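Long-range contacts in probable thiol peroxidase (Chromobacterium violaceum, PDB 3KEB), which probably reduces peroxides through a redox-active thiol, as a member of the redoxin family with the thioredoxin-like fold: residues Glu13-Ile18 with Tyr130-Tyr135; Arg71-Phe76 with Asp160-Asp165; Asp91-Leu96 with Leu110-Arg115; Gly19-Lys24 with His150-Leu155. All coordinates share one frame; numbering follows the deposited sequence. Where two conformers were deposited one is given.

Contact 1: residues Glu13-Ile18 with Tyr130-Tyr135; sequences EMLPVI and YPLSGY
E13 begins the contact on the strand 13-16 side, with its CB directed at the loop 130-135. Its first torsion (chi1 -60°) sets CG anti to the carbonyl carbon and 4.0 Å from CD of P131; the bend at chi2 (-82°) then directs the carboxylate toward Y130. There OE2 lies 4.0 Å from CE2 of Y130, approaching the ring obliquely, while the carboxylate and ring planes stand 83° apart. The spacing is that of a loose van der Waals touch and gives no evidence of a polar bond.

L15 supplies the apolar centre, and its two methyls divide the work. CD1 sits 3.7 Å from CB of L132, the two leucine side chains crossing at about a right angle, and also reaches CD of P131 at 3.9 Å. CD2 instead meets backbone, lying 3.3 Å from the carbonyl O of Y130, whose peptide bond to P131 is cis.

From L132 to Y135 the loop makes a type II beta turn, with Y135 N bonded to L132 O (2.9 Å). The contact therefore packs one strand of the small antiparallel hairpin 7-10/13-16 on the loop between helix 119-122 and strand 139-143. Y10 of strand 7-10 also touches P131 and L132, and K38 and H39 of the second subunit pack on the loop, placing it at the dimer interface.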
# COMPACT_ATOMS: atom_id res chain seq x y z
N GLU A 13 -9.16 -4.89 -19.78
CA GLU A 13 -9.04 -3.41 -19.74
C GLU A 13 -7.67 -3.01 -20.32
O GLU A 13 -6.69 -3.71 -20.11
CB GLU A 13 -9.11 -2.96 -18.30
CG GLU A 13 -10.40 -3.32 -17.51
CD GLU A 13 -11.51 -2.36 -17.77
OE1 GLU A 13 -11.31 -1.44 -18.60
OE2 GLU A 13 -12.61 -2.52 -17.19
N MSE A 14 -7.62 -1.89 -21.05
CA MSE A 14 -6.39 -1.31 -21.57
C MSE A 14 -6.28 0.08 -20.94
O MSE A 14 -7.16 0.93 -21.13
CB MSE A 14 -6.54 -1.19 -23.09
CG MSE A 14 -5.30 -1.15 -23.80
SE MSE A 14 -5.74 -1.22 -25.74
CE MSE A 14 -7.37 -0.27 -25.89
N LEU A 15 -5.22 0.28 -20.18
CA LEU A 15 -5.08 1.40 -19.27
C LEU A 15 -3.85 2.23 -19.62
O LEU A 15 -2.76 1.67 -19.86
CB LEU A 15 -4.95 0.90 -17.84
CG LEU A 15 -6.07 -0.06 -17.38
CD1 LEU A 15 -5.73 -0.59 -15.95
CD2 LEU A 15 -7.51 0.57 -17.51
N PRO A 16 -4.01 3.55 -19.63
CA PRO A 16 -2.78 4.36 -19.84
C PRO A 16 -1.79 4.26 -18.73
O PRO A 16 -2.17 4.02 -17.55
CB PRO A 16 -3.30 5.80 -19.96
CG PRO A 16 -4.86 5.71 -19.97
CD PRO A 16 -5.19 4.38 -19.35
N VAL A 17 -0.51 4.37 -19.09
CA VAL A 17 0.58 4.45 -18.15
C VAL A 17 1.26 5.77 -18.44
O VAL A 17 1.57 6.09 -19.58
CB VAL A 17 1.54 3.29 -18.32
CG1 VAL A 17 2.71 3.33 -17.27
CG2 VAL A 17 0.74 1.93 -18.23
N ILE A 18 1.49 6.54 -17.37
CA ILE A 18 1.83 7.92 -17.43
C ILE A 18 3.22 8.21 -16.88
O ILE A 18 3.63 7.62 -15.89
CB ILE A 18 0.80 8.75 -16.59
CG1 ILE A 18 -0.64 8.53 -17.09
CG2 ILE A 18 1.17 10.21 -16.69
CD1 ILE A 18 -0.79 8.87 -18.52
N TYR A 130 -9.35 3.05 -13.31
CA TYR A 130 -9.95 1.81 -12.83
C TYR A 130 -9.59 0.70 -13.80
O TYR A 130 -9.69 0.93 -15.03
CB TYR A 130 -11.52 1.94 -12.79
CG TYR A 130 -12.23 0.62 -12.61
CD1 TYR A 130 -12.31 0.03 -11.35
CD2 TYR A 130 -12.81 -0.06 -13.69
CE1 TYR A 130 -12.91 -1.21 -11.18
CE2 TYR A 130 -13.46 -1.30 -13.50
CZ TYR A 130 -13.50 -1.87 -12.24
OH TYR A 130 -14.11 -3.09 -12.01
N PRO A 131 -9.26 -0.49 -13.30
CA PRO A 131 -9.19 -0.88 -11.89
C PRO A 131 -7.79 -0.82 -11.26
O PRO A 131 -7.60 -1.29 -10.15
CB PRO A 131 -9.61 -2.35 -11.93
CG PRO A 131 -9.35 -2.78 -13.31
CD PRO A 131 -9.04 -1.65 -14.16
N LEU A 132 -6.80 -0.33 -11.98
CA LEU A 132 -5.43 -0.30 -11.47
C LEU A 132 -4.98 1.10 -11.01
O LEU A 132 -3.79 1.33 -10.78
CB LEU A 132 -4.45 -0.90 -12.48
CG LEU A 132 -4.60 -2.42 -12.70
CD1 LEU A 132 -3.55 -2.91 -13.67
CD2 LEU A 132 -4.58 -3.24 -11.35
N SER A 133 -5.93 2.00 -10.83
CA SER A 133 -5.66 3.32 -10.31
C SER A 133 -4.79 3.29 -9.05
O SER A 133 -5.09 2.56 -8.06
CB SER A 133 -6.97 3.99 -9.99
OG SER A 133 -6.73 5.30 -9.57
N GLY A 134 -3.72 4.07 -9.09
CA GLY A 134 -2.73 4.12 -7.99
C GLY A 134 -1.63 3.10 -8.02
O GLY A 134 -0.62 3.25 -7.24
N TYR A 135 -1.73 2.04 -8.86
CA TYR A 135 -0.69 1.07 -8.88
C TYR A 135 0.52 1.52 -9.69
O TYR A 135 0.41 2.35 -10.60
CB TYR A 135 -1.18 -0.30 -9.44
CG TYR A 135 -2.01 -1.15 -8.50
CD1 TYR A 135 -3.34 -0.85 -8.24
CD2 TYR A 135 -1.49 -2.33 -7.96
CE1 TYR A 135 -4.10 -1.69 -7.43
CE2 TYR A 135 -2.23 -3.13 -7.13
CZ TYR A 135 -3.53 -2.81 -6.87
OH TYR A 135 -4.24 -3.64 -6.08

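Contact 2: residues Arg71-Phe76 with Asp160-Asp165; sequences RETRRF and DFFDFD
F164 faces helix 67-77 and meets three of its residues along the length of its side chain. CB starts the contact at 3.8 Å from CD1 of F76. Further out, CD1 lies 3.7 Å from CG of F76, over one face of that ring. The two ring planes are only 26° apart, but the centroids are 5.2 Å from each other, so the pair is slid well apart and the rings barely overlap. CB of F76 in turn lies over the F164 face as a CH-pi contact. On the ring's other flank, CE2 comes to 3.9 Å from CB of E72. The tip, CZ, ends 3.5 Å from OG1 of T73, which lies at the ring edge; that hydroxyl is hydrogen-bonded to L69 O, one turn back in its own helix.

E72 carries a second aromatic contact. Its CG stands over the face of F161, 3.8 Å from the ring centroid and 15° off the normal, displaced toward the CZ/CE2 rim, a CH-pi contact. The bend at chi2 (-58°) turns the carboxylate toward the helix surface, where R71 grips OE2 side-on through NE and NH2. R75 adds only charge, so its position would probably reinforce the negative state of E72.

Helix 67-77 thus packs against the start of helix 164-177 and the loop leading into it. I167, E168 and L171 of helix 164-177 continue the surface under F76, while T73 and F162 both reach V54 of strand 51-55, an inner strand of the mixed sheet.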
# COMPACT_ATOMS: atom_id res chain seq x y z
N ARG A 71 9.13 -14.53 -9.25
CA ARG A 71 9.81 -15.78 -9.26
C ARG A 71 10.67 -15.96 -10.53
O ARG A 71 11.82 -16.47 -10.46
CB ARG A 71 8.80 -16.94 -9.13
CG ARG A 71 9.46 -18.36 -9.09
CD ARG A 71 8.45 -19.51 -9.37
NE ARG A 71 8.17 -19.63 -10.81
CZ ARG A 71 7.17 -20.35 -11.34
NH1 ARG A 71 6.32 -21.03 -10.56
NH2 ARG A 71 7.02 -20.41 -12.66
N GLU A 72 10.12 -15.61 -11.69
CA GLU A 72 10.85 -15.77 -12.95
C GLU A 72 12.09 -14.85 -12.96
O GLU A 72 13.14 -15.17 -13.49
CB GLU A 72 9.91 -15.46 -14.14
CG GLU A 72 8.82 -16.49 -14.23
CD GLU A 72 9.37 -17.87 -14.37
OE1 GLU A 72 10.00 -18.09 -15.43
OE2 GLU A 72 9.21 -18.71 -13.44
N THR A 73 11.94 -13.71 -12.35
CA THR A 73 13.02 -12.72 -12.25
C THR A 73 14.10 -13.26 -11.28
O THR A 73 15.28 -13.15 -11.59
CB THR A 73 12.51 -11.36 -11.71
OG1 THR A 73 11.47 -10.83 -12.54
CG2 THR A 73 13.66 -10.31 -11.66
N ARG A 74 13.71 -13.82 -10.14
CA ARG A 74 14.67 -14.48 -9.23
C ARG A 74 15.41 -15.60 -9.94
O ARG A 74 16.64 -15.73 -9.82
CB ARG A 74 13.96 -15.06 -7.99
CG ARG A 74 13.37 -13.98 -7.13
CD ARG A 74 12.73 -14.47 -5.81
NE ARG A 74 11.46 -15.21 -5.94
CZ ARG A 74 11.32 -16.50 -5.68
NH1 ARG A 74 10.14 -17.08 -5.84
NH2 ARG A 74 12.37 -17.24 -5.31
N ARG A 75 14.68 -16.43 -10.70
CA ARG A 75 15.30 -17.50 -11.44
C ARG A 75 16.32 -16.99 -12.48
O ARG A 75 17.44 -17.54 -12.61
CB ARG A 75 14.28 -18.44 -12.10
CG ARG A 75 13.60 -19.35 -11.06
CD ARG A 75 12.38 -20.01 -11.64
NE ARG A 75 11.71 -20.93 -10.71
CZ ARG A 75 10.73 -21.75 -11.08
NH1 ARG A 75 10.34 -21.79 -12.36
NH2 ARG A 75 10.18 -22.57 -10.18
N PHE A 76 15.96 -15.94 -13.22
CA PHE A 76 16.88 -15.33 -14.17
C PHE A 76 18.17 -14.96 -13.46
O PHE A 76 19.27 -15.20 -13.96
CB PHE A 76 16.26 -14.06 -14.69
CG PHE A 76 17.19 -13.23 -15.46
CD1 PHE A 76 17.68 -13.70 -16.69
CD2 PHE A 76 17.57 -11.99 -15.00
CE1 PHE A 76 18.56 -12.92 -17.41
CE2 PHE A 76 18.46 -11.20 -15.74
CZ PHE A 76 18.91 -11.67 -16.95
N ASP A 160 2.30 -11.03 -18.83
CA ASP A 160 3.54 -11.30 -19.53
C ASP A 160 4.72 -11.37 -18.56
O ASP A 160 4.69 -10.82 -17.46
CB ASP A 160 3.85 -10.21 -20.56
CG ASP A 160 2.88 -10.17 -21.75
OD1 ASP A 160 2.06 -11.08 -21.95
OD2 ASP A 160 2.97 -9.16 -22.52
N PHE A 161 5.81 -11.94 -19.06
CA PHE A 161 7.11 -11.83 -18.41
C PHE A 161 8.01 -10.84 -19.14
O PHE A 161 7.89 -10.60 -20.34
CB PHE A 161 7.83 -13.20 -18.26
CG PHE A 161 7.06 -14.25 -17.49
CD1 PHE A 161 6.23 -13.93 -16.45
CD2 PHE A 161 7.17 -15.59 -17.85
CE1 PHE A 161 5.52 -14.90 -15.77
CE2 PHE A 161 6.49 -16.56 -17.16
CZ PHE A 161 5.65 -16.20 -16.12
N PHE A 162 8.97 -10.29 -18.40
CA PHE A 162 10.01 -9.47 -19.01
C PHE A 162 10.82 -10.25 -20.04
O PHE A 162 10.88 -11.48 -20.00
CB PHE A 162 10.96 -8.96 -17.90
CG PHE A 162 10.27 -8.21 -16.80
CD1 PHE A 162 9.54 -7.05 -17.08
CD2 PHE A 162 10.40 -8.63 -15.48
CE1 PHE A 162 8.89 -6.36 -16.09
CE2 PHE A 162 9.78 -7.89 -14.46
CZ PHE A 162 9.02 -6.77 -14.77
N ASP A 163 11.51 -9.54 -20.94
CA ASP A 163 12.33 -10.14 -21.99
C ASP A 163 13.71 -10.46 -21.42
O ASP A 163 14.70 -9.76 -21.69
CB ASP A 163 12.45 -9.19 -23.17
CG ASP A 163 13.05 -9.85 -24.41
OD1 ASP A 163 13.57 -10.95 -24.32
OD2 ASP A 163 12.99 -9.22 -25.49
N PHE A 164 13.75 -11.53 -20.62
CA PHE A 164 14.93 -11.90 -19.94
C PHE A 164 16.02 -12.28 -20.95
O PHE A 164 17.18 -11.97 -20.72
CB PHE A 164 14.68 -13.06 -18.98
CG PHE A 164 13.79 -12.72 -17.83
CD1 PHE A 164 14.14 -11.73 -16.91
CD2 PHE A 164 12.57 -13.36 -17.68
CE1 PHE A 164 13.29 -11.39 -15.85
CE2 PHE A 164 11.74 -13.05 -16.62
CZ PHE A 164 12.07 -12.06 -15.72
N ASP A 165 15.65 -12.94 -22.05
CA ASP A 165 16.66 -13.24 -23.09
C ASP A 165 17.39 -11.98 -23.58
O ASP A 165 18.62 -12.01 -23.80
CB ASP A 165 16.05 -13.98 -24.26
CG ASP A 165 15.72 -15.43 -23.92
OD1 ASP A 165 16.22 -15.96 -22.88
OD2 ASP A 165 14.93 -16.03 -24.68

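Contact 3: residues Asp91-Leu96 with Leu110-Arg115; sequences DSPSSL and LLSTLR
L96 lays its CD1 against the backbone of strand 109-112, 3.5 Å from C of L111 and 3.6 Å from N of S112. Its CB faces CB of L110 at 4.1 Å, while CD1 of L110 reaches back to the L96 carbonyl O, so the two leucines pack side by side at the first turn of helix 93-103.

S112 provides the polar link. A chi1 of 168° swings OG away from the S112 N, and the hydroxyl donates to O of D91 at 2.7 Å, meeting the carbonyl at a C=O...donor angle of 153° and 18° from its plane. The same OG accepts from N of L114, forming an ST turn; both roles of the hydroxyl are thereby used. P93 rests its CD 3.7 Å from CD1 of L114, closing the apolar side.

At the helix start, S92 is the N-cap: its OG accepts from N of S95 at 3.0 Å. That OG also bonds D91 of the second subunit, and the reciprocal bond places this helix start at the dimer interface. Strand 84-89, helix 93-103 and strand 109-112, whose end strands run parallel and adjacent, constitute a beta-alpha-beta crossover of the thioredoxin-like fold.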
# COMPACT_ATOMS: atom_id res chain seq x y z
N ASP A 91 2.33 -1.57 -2.35
CA ASP A 91 2.02 -2.25 -1.10
C ASP A 91 2.55 -1.49 0.10
O ASP A 91 3.58 -0.79 -0.01
CB ASP A 91 2.62 -3.65 -1.09
CG ASP A 91 2.09 -4.51 -2.16
OD1 ASP A 91 0.84 -4.62 -2.27
OD2 ASP A 91 2.92 -5.15 -2.89
N SER A 92 1.89 -1.67 1.23
CA SER A 92 2.38 -1.08 2.47
C SER A 92 3.71 -1.78 2.88
O SER A 92 3.90 -2.97 2.59
CB SER A 92 1.39 -1.24 3.60
OG SER A 92 1.21 -2.62 3.89
N PRO A 93 4.57 -1.06 3.63
CA PRO A 93 5.69 -1.77 4.22
C PRO A 93 5.27 -3.00 5.02
O PRO A 93 5.95 -4.03 4.96
CB PRO A 93 6.32 -0.72 5.10
CG PRO A 93 6.01 0.59 4.44
CD PRO A 93 4.62 0.39 3.86
N SER A 94 4.19 -2.92 5.77
CA SER A 94 3.72 -4.07 6.57
C SER A 94 3.44 -5.31 5.69
O SER A 94 3.76 -6.46 6.08
CB SER A 94 2.45 -3.70 7.36
OG SER A 94 2.69 -2.44 8.05
N SER A 95 2.75 -5.10 4.57
CA SER A 95 2.48 -6.20 3.63
C SER A 95 3.74 -6.73 2.96
O SER A 95 3.85 -7.92 2.73
CB SER A 95 1.48 -5.79 2.55
OG SER A 95 0.27 -5.40 3.16
N LEU A 96 4.70 -5.85 2.65
CA LEU A 96 5.99 -6.27 2.07
C LEU A 96 6.74 -7.16 3.11
O LEU A 96 7.29 -8.21 2.77
CB LEU A 96 6.80 -5.05 1.64
CG LEU A 96 6.24 -4.26 0.46
CD1 LEU A 96 7.03 -2.93 0.22
CD2 LEU A 96 6.18 -5.12 -0.79
N LEU A 110 12.57 -4.79 -0.87
CA LEU A 110 11.14 -4.57 -1.06
C LEU A 110 10.80 -3.16 -0.60
O LEU A 110 10.91 -2.83 0.61
CB LEU A 110 10.40 -5.62 -0.22
CG LEU A 110 10.63 -7.08 -0.59
CD1 LEU A 110 10.00 -8.00 0.43
CD2 LEU A 110 10.03 -7.40 -1.99
N LEU A 111 10.43 -2.32 -1.56
CA LEU A 111 10.21 -0.90 -1.31
C LEU A 111 8.80 -0.53 -1.67
O LEU A 111 8.28 -0.95 -2.70
CB LEU A 111 11.16 -0.05 -2.15
CG LEU A 111 12.65 -0.46 -2.08
CD1 LEU A 111 13.48 0.60 -2.85
CD2 LEU A 111 13.17 -0.63 -0.64
N SER A 112 8.22 0.32 -0.83
CA SER A 112 6.88 0.80 -0.94
C SER A 112 6.89 2.26 -1.36
O SER A 112 7.77 3.06 -0.92
CB SER A 112 6.20 0.71 0.42
OG SER A 112 4.99 1.42 0.42
N THR A 113 5.92 2.62 -2.18
CA THR A 113 5.78 3.99 -2.61
C THR A 113 4.92 4.82 -1.67
O THR A 113 4.57 5.98 -2.00
CB THR A 113 5.18 4.08 -4.00
OG1 THR A 113 3.88 3.49 -4.00
CG2 THR A 113 6.06 3.32 -5.03
N LEU A 114 4.57 4.29 -0.50
CA LEU A 114 3.68 5.11 0.34
C LEU A 114 4.31 6.45 0.78
O LEU A 114 3.61 7.40 0.89
CB LEU A 114 3.05 4.32 1.51
CG LEU A 114 3.71 4.47 2.83
CD1 LEU A 114 3.00 3.75 3.99
CD2 LEU A 114 5.11 3.93 2.60
N ARG A 115 5.62 6.53 1.00
CA ARG A 115 6.18 7.78 1.55
C ARG A 115 6.11 8.89 0.50
O ARG A 115 6.05 10.08 0.83
CB ARG A 115 7.60 7.56 2.13
CG ARG A 115 8.47 8.79 2.32
CD ARG A 115 7.90 9.74 3.32
NE ARG A 115 8.22 11.11 2.93
CZ ARG A 115 9.33 11.75 3.27
NH1 ARG A 115 10.25 11.18 4.04
NH2 ARG A 115 9.51 12.99 2.84

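Contact 4: residues Gly19-Lys24 with His150-Leu155; sequences GDFPRK and HYSERL
S152 OG donates to the carbonyl O of P22 at 2.5 Å, a short bond with the donor tilted 16° from the carbonyl plane. The hydroxyl is placed by a chi1 of 67°, which also sets it 3.3 Å from CE2 of F21. A second direct bond runs from K24 NZ to O of H150 at 2.6 Å, in the carbonyl plane and on a lone pair. Water 3 accepts from the same NZ and reaches ND1 of H150, while NE2 of H150 is hydrogen-bonded to D144.

CG of R154 covers the centre of the F21 ring, 3.5 Å from its centroid, a CH-pi contact; CD and NE run on toward CG of F21, and the guanidinium, parallel to the ring within 6°, lies over F21 CB. NH1 donates to G124 O and to water 1, which lies 2.7 Å from G19 O and may donate to it; water 2 joins G19 O with F21 N and, weakly, NH2 of R154. F6 adds a cation-pi contact.

These bonds tie an extended loop to strand 149-154, within this chain an edge strand of the mixed sheet. H150 and Y151 facing L142 mark a classic beta bulge at its start.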
# COMPACT_ATOMS: atom_id res chain seq x y z
N GLY A 19 3.91 9.17 -17.50
CA GLY A 19 5.21 9.63 -17.02
C GLY A 19 6.30 9.26 -17.99
O GLY A 19 6.07 8.55 -18.96
N ASP A 20 7.52 9.67 -17.69
CA ASP A 20 8.69 9.43 -18.54
C ASP A 20 9.47 8.23 -18.00
O ASP A 20 10.17 8.30 -16.99
CB ASP A 20 9.61 10.64 -18.50
CG ASP A 20 8.99 11.88 -19.19
OD1 ASP A 20 8.06 11.72 -20.01
OD2 ASP A 20 9.48 12.99 -18.94
N PHE A 21 9.38 7.14 -18.71
CA PHE A 21 10.01 5.89 -18.28
C PHE A 21 11.49 5.99 -18.65
O PHE A 21 11.82 6.45 -19.77
CB PHE A 21 9.33 4.74 -19.01
CG PHE A 21 9.87 3.37 -18.62
CD1 PHE A 21 9.71 2.91 -17.37
CD2 PHE A 21 10.47 2.56 -19.57
CE1 PHE A 21 10.17 1.67 -17.03
CE2 PHE A 21 10.95 1.32 -19.24
CZ PHE A 21 10.80 0.88 -17.97
N PRO A 22 12.39 5.67 -17.71
CA PRO A 22 13.84 5.76 -18.02
C PRO A 22 14.27 4.89 -19.19
O PRO A 22 13.74 3.78 -19.40
CB PRO A 22 14.53 5.31 -16.74
CG PRO A 22 13.52 5.61 -15.67
CD PRO A 22 12.19 5.27 -16.30
N ARG A 23 15.21 5.43 -19.95
CA ARG A 23 15.72 4.79 -21.17
C ARG A 23 17.20 4.49 -21.06
O ARG A 23 17.90 5.08 -20.23
CB ARG A 23 15.51 5.69 -22.38
CG ARG A 23 14.05 5.86 -22.75
CD ARG A 23 13.92 6.56 -24.11
NE ARG A 23 12.89 7.58 -24.06
CZ ARG A 23 12.77 8.56 -24.95
NH1 ARG A 23 13.58 8.62 -25.99
NH2 ARG A 23 11.80 9.45 -24.80
N LYS A 24 17.66 3.59 -21.92
CA LYS A 24 19.08 3.26 -22.03
C LYS A 24 19.90 4.55 -22.10
O LYS A 24 19.59 5.44 -22.91
CB LYS A 24 19.32 2.43 -23.31
CG LYS A 24 20.79 2.21 -23.58
CD LYS A 24 21.15 0.84 -24.28
CE LYS A 24 22.52 0.27 -23.71
NZ LYS A 24 22.63 -1.21 -23.21
N HIS A 150 21.00 0.43 -18.65
CA HIS A 150 21.44 -0.41 -19.82
C HIS A 150 20.30 -1.10 -20.59
O HIS A 150 20.41 -1.39 -21.80
CB HIS A 150 22.41 -1.51 -19.34
CG HIS A 150 23.74 -0.99 -18.91
ND1 HIS A 150 24.92 -1.30 -19.56
CD2 HIS A 150 24.08 -0.16 -17.90
CE1 HIS A 150 25.92 -0.69 -18.96
NE2 HIS A 150 25.44 0.02 -17.96
N TYR A 151 19.18 -1.29 -19.91
CA TYR A 151 17.98 -1.90 -20.49
C TYR A 151 16.77 -1.46 -19.67
O TYR A 151 16.83 -1.44 -18.42
CB TYR A 151 18.10 -3.45 -20.42
CG TYR A 151 16.91 -4.12 -20.94
CD1 TYR A 151 16.79 -4.36 -22.28
CD2 TYR A 151 15.83 -4.45 -20.10
CE1 TYR A 151 15.63 -4.98 -22.80
CE2 TYR A 151 14.66 -5.06 -20.61
CZ TYR A 151 14.59 -5.34 -21.96
OH TYR A 151 13.48 -5.93 -22.54
N SER A 152 15.67 -1.16 -20.34
CA SER A 152 14.41 -0.91 -19.62
C SER A 152 13.22 -1.42 -20.45
O SER A 152 13.24 -1.32 -21.67
CB SER A 152 14.25 0.59 -19.22
OG SER A 152 14.09 1.44 -20.35
N GLU A 153 12.18 -1.92 -19.80
CA GLU A 153 11.02 -2.42 -20.50
C GLU A 153 9.83 -2.28 -19.59
O GLU A 153 9.87 -2.66 -18.41
CB GLU A 153 11.26 -3.90 -20.86
CG GLU A 153 10.06 -4.62 -21.50
CD GLU A 153 10.22 -6.14 -21.54
OE1 GLU A 153 11.16 -6.72 -20.94
OE2 GLU A 153 9.39 -6.76 -22.19
N ARG A 154 8.73 -1.81 -20.14
CA ARG A 154 7.43 -1.92 -19.46
C ARG A 154 6.62 -2.98 -20.10
O ARG A 154 6.63 -3.11 -21.31
CB ARG A 154 6.69 -0.61 -19.59
CG ARG A 154 7.33 0.39 -18.81
CD ARG A 154 6.59 1.68 -18.90
NE ARG A 154 6.79 2.35 -20.19
CZ ARG A 154 6.35 3.58 -20.47
NH1 ARG A 154 5.67 4.26 -19.59
NH2 ARG A 154 6.56 4.13 -21.69
N LEU A 155 5.97 -3.80 -19.29
CA LEU A 155 5.11 -4.81 -19.81
C LEU A 155 3.86 -4.19 -20.44
O LEU A 155 3.21 -3.35 -19.83
CB LEU A 155 4.68 -5.78 -18.69
CG LEU A 155 5.72 -6.65 -18.04
CD1 LEU A 155 4.95 -7.66 -17.08
CD2 LEU A 155 6.55 -7.34 -19.13
O HOH W 1 4.19 7.04 -20.24
O HOH W 2 7.64 7.22 -21.19
O HOH W 3 24.56 -2.99 -21.90

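Overall arrangement
The first segments of contacts 1 and 4, residues 13-18 and 19-24, are consecutive, and the contacts touch where V17 CG1 meets R154 NH1 at 3.9 Å; their centres are about 18 Å apart. Contact 4 also meets contact 2, centres about 16 Å apart, through a probable hydrogen bond from D163 N to E153 OE1, strand 149-154 and helix 164-177 being successive in the chain. Along the chain, contacts 1, 2 and 4 cross one another, whereas contact 3 falls within the span enclosed by each of them. Contacts 3 and 4 reach the same mixed sheet on opposite sides of the chain's centre, centres about 22 Å apart. Contacts 1 and 3 both touch the second subunit.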